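Local coordinates for TRAP dicarboxylate transporter-DctP subunit (Marinobacter aquaeolei, PDB 4PFI), which probably captures a small organic solute, such as a carboxylate, in the periplasm and delivers it to a TRAP membrane transporter, at residues 321-326 / 333-338. Numbering follows the deposited sequence.
Sequences QRFIEL and ALIQRA
Ile335 extends its terminal methyl to two side chains: its CD1 lies 3.9 Å from CD2 of Phe323 and 3.9 Å from CD1 of Ile324. The methyl reaches Phe323 at the ring edge, near the ring plane, while CG1 of Ile335 follows at 4.2 Å from Phe323 CE2. An extended chain, chi2 -166°, carries the methyl outward, whereas Ile324 bends its CD1 (chi2 -52°) to meet it. Isoleucine suits both places because its long branch can reach across from one helical segment to the other, and phenylalanine because a flat, wholly apolar ring fills buried space. The apolar touch is small, burying 139 Å².

The tight side is at Phe323, which is buried, while Ile324 and Ile335 are partly exposed and mark the looser margin. On the outward face of 321-326, long polar or charged chains three or four residues apart, Gln321, Arg322 and Glu325, suit a mostly solvent-facing strip. There Arg322 NE forms a salt bridge with Glu325 OE1 at 3.2 Å, the oxygen only 2° out of the guanidinium plane, and Gln321 NE2 adds a weak hydrogen bond to Glu325 OE2.

Both segments belong to the helical run 318-339, but CA of Ile324 and CA of Ile335 are 9.1 Å apart, too close for a straight helix, so the chain must bend sharply; the contact joins the two limbs at the C-terminal end of this DctP-family protein. Leu113 from a loop packs on Phe323, Leu334 and Ile335, Thr186 of helix 185-192 touches Phe323, and Ala139 and Phe140 of helix 134-145 receive Leu334.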
loop_
_atom_site.group_PDB
_atom_site.type_symbol
_atom_site.label_atom_id
_atom_site.label_comp_id
_atom_site.label_asym_id
_atom_site.label_seq_id
_atom_site.Cartn_x
_atom_site.Cartn_y
_atom_site.Cartn_z
ATOM N N GLN A 321 17.462 -5.083 -8.710
ATOM C CA GLN A 321 18.799 -4.521 -8.813
ATOM C C GLN A 321 18.783 -3.050 -8.392
ATOM O O GLN A 321 19.531 -2.648 -7.519
ATOM C CB GLN A 321 19.300 -4.671 -10.250
ATOM C CG GLN A 321 20.685 -4.085 -10.518
ATOM C CD GLN A 321 21.057 -4.141 -11.989
ATOM O OE1 GLN A 321 20.967 -5.194 -12.628
ATOM N NE2 GLN A 321 21.449 -3.000 -12.544
ATOM N N ARG A 322 17.900 -2.259 -9.003
ATOM C CA ARG A 322 17.767 -0.833 -8.672
ATOM C C ARG A 322 17.451 -0.659 -7.181
ATOM O O ARG A 322 17.925 0.272 -6.541
ATOM C CB ARG A 322 16.682 -0.172 -9.538
ATOM C CG ARG A 322 16.264 1.252 -9.096
ATOM C CD ARG A 322 17.390 2.302 -9.224
ATOM N NE ARG A 322 18.175 2.154 -10.458
ATOM C CZ ARG A 322 17.781 2.561 -11.671
ATOM N NH1 ARG A 322 16.593 3.144 -11.842
ATOM N NH2 ARG A 322 18.574 2.376 -12.728
ATOM N N PHE A 323 16.675 -1.589 -6.626
ATOM C CA PHE A 323 16.281 -1.519 -5.224
ATOM C C PHE A 323 17.487 -1.700 -4.325
ATOM O O PHE A 323 17.629 -0.983 -3.349
ATOM C CB PHE A 323 15.229 -2.574 -4.876
ATOM C CG PHE A 323 14.832 -2.579 -3.423
ATOM C CD1 PHE A 323 14.229 -1.474 -2.850
ATOM C CD2 PHE A 323 15.102 -3.686 -2.612
ATOM C CE1 PHE A 323 13.873 -1.482 -1.511
ATOM C CE2 PHE A 323 14.747 -3.700 -1.273
ATOM C CZ PHE A 323 14.137 -2.598 -0.722
ATOM N N ILE A 324 18.330 -2.679 -4.654
ATOM C CA ILE A 324 19.565 -2.957 -3.902
ATOM C C ILE A 324 20.542 -1.786 -3.975
ATOM O O ILE A 324 21.053 -1.357 -2.953
ATOM C CB ILE A 324 20.312 -4.224 -4.405
ATOM C CG1 ILE A 324 19.459 -5.474 -4.207
ATOM C CG2 ILE A 324 21.648 -4.405 -3.664
ATOM C CD1 ILE A 324 18.934 -5.624 -2.799
ATOM N N GLU A 325 20.796 -1.272 -5.180
ATOM C CA GLU A 325 21.616 -0.070 -5.348
ATOM C C GLU A 325 21.176 1.050 -4.403
ATOM O O GLU A 325 22.001 1.773 -3.854
ATOM C CB GLU A 325 21.535 0.444 -6.784
ATOM C CG GLU A 325 22.103 -0.488 -7.822
ATOM C CD GLU A 325 21.697 -0.103 -9.250
ATOM O OE1 GLU A 325 20.865 0.826 -9.422
ATOM O OE2 GLU A 325 22.203 -0.740 -10.207
ATOM N N LEU A 326 19.867 1.185 -4.219
ATOM C CA LEU A 326 19.297 2.260 -3.412
ATOM C C LEU A 326 19.296 2.008 -1.901
ATOM O O LEU A 326 19.246 2.957 -1.126
ATOM C CB LEU A 326 17.859 2.538 -3.864
ATOM C CG LEU A 326 17.713 3.365 -5.149
ATOM C CD1 LEU A 326 16.243 3.420 -5.631
ATOM C CD2 LEU A 326 18.283 4.776 -4.940
ATOM N N ALA A 333 18.824 -8.159 2.555
ATOM C CA ALA A 333 18.357 -9.056 3.611
ATOM C C ALA A 333 16.840 -9.102 3.631
ATOM O O ALA A 333 16.251 -10.157 3.840
ATOM C CB ALA A 333 18.889 -8.616 4.965
ATOM N N LEU A 334 16.206 -7.954 3.399
ATOM C CA LEU A 334 14.744 -7.892 3.328
ATOM C C LEU A 334 14.236 -8.810 2.213
ATOM O O LEU A 334 13.339 -9.638 2.426
ATOM C CB LEU A 334 14.286 -6.452 3.102
ATOM C CG LEU A 334 14.617 -5.542 4.290
ATOM C CD1 LEU A 334 14.510 -4.055 3.931
ATOM C CD2 LEU A 334 13.725 -5.880 5.483
ATOM N N ILE A 335 14.832 -8.663 1.031
ATOM C CA ILE A 335 14.531 -9.525 -0.109
ATOM C C ILE A 335 14.740 -11.000 0.248
ATOM O O ILE A 335 13.972 -11.870 -0.176
ATOM C CB ILE A 335 15.402 -9.159 -1.330
ATOM C CG1 ILE A 335 14.968 -7.807 -1.901
ATOM C CG2 ILE A 335 15.342 -10.249 -2.395
ATOM C CD1 ILE A 335 15.506 -7.510 -3.276
ATOM N N GLN A 336 15.770 -11.271 1.051
ATOM C CA GLN A 336 16.082 -12.633 1.468
ATOM C C GLN A 336 15.026 -13.170 2.420
ATOM O O GLN A 336 14.580 -14.307 2.274
ATOM C CB GLN A 336 17.481 -12.701 2.108
ATOM C CG GLN A 336 18.607 -12.830 1.076
ATOM C CD GLN A 336 19.940 -12.237 1.519
ATOM O OE1 GLN A 336 20.250 -12.166 2.712
ATOM N NE2 GLN A 336 20.743 -11.810 0.546
ATOM N N ARG A 337 14.613 -12.359 3.386
ATOM C CA ARG A 337 13.609 -12.808 4.340
ATOM C C ARG A 337 12.274 -13.091 3.640
ATOM O O ARG A 337 11.597 -14.072 3.964
ATOM C CB ARG A 337 13.437 -11.796 5.482
ATOM N N ALA A 338 11.908 -12.260 2.660
ATOM C CA ALA A 338 10.618 -12.397 1.966
ATOM C C ALA A 338 10.638 -13.474 0.883
ATOM O O ALA A 338 9.596 -13.917 0.432
ATOM C CB ALA A 338 10.207 -11.078 1.356
#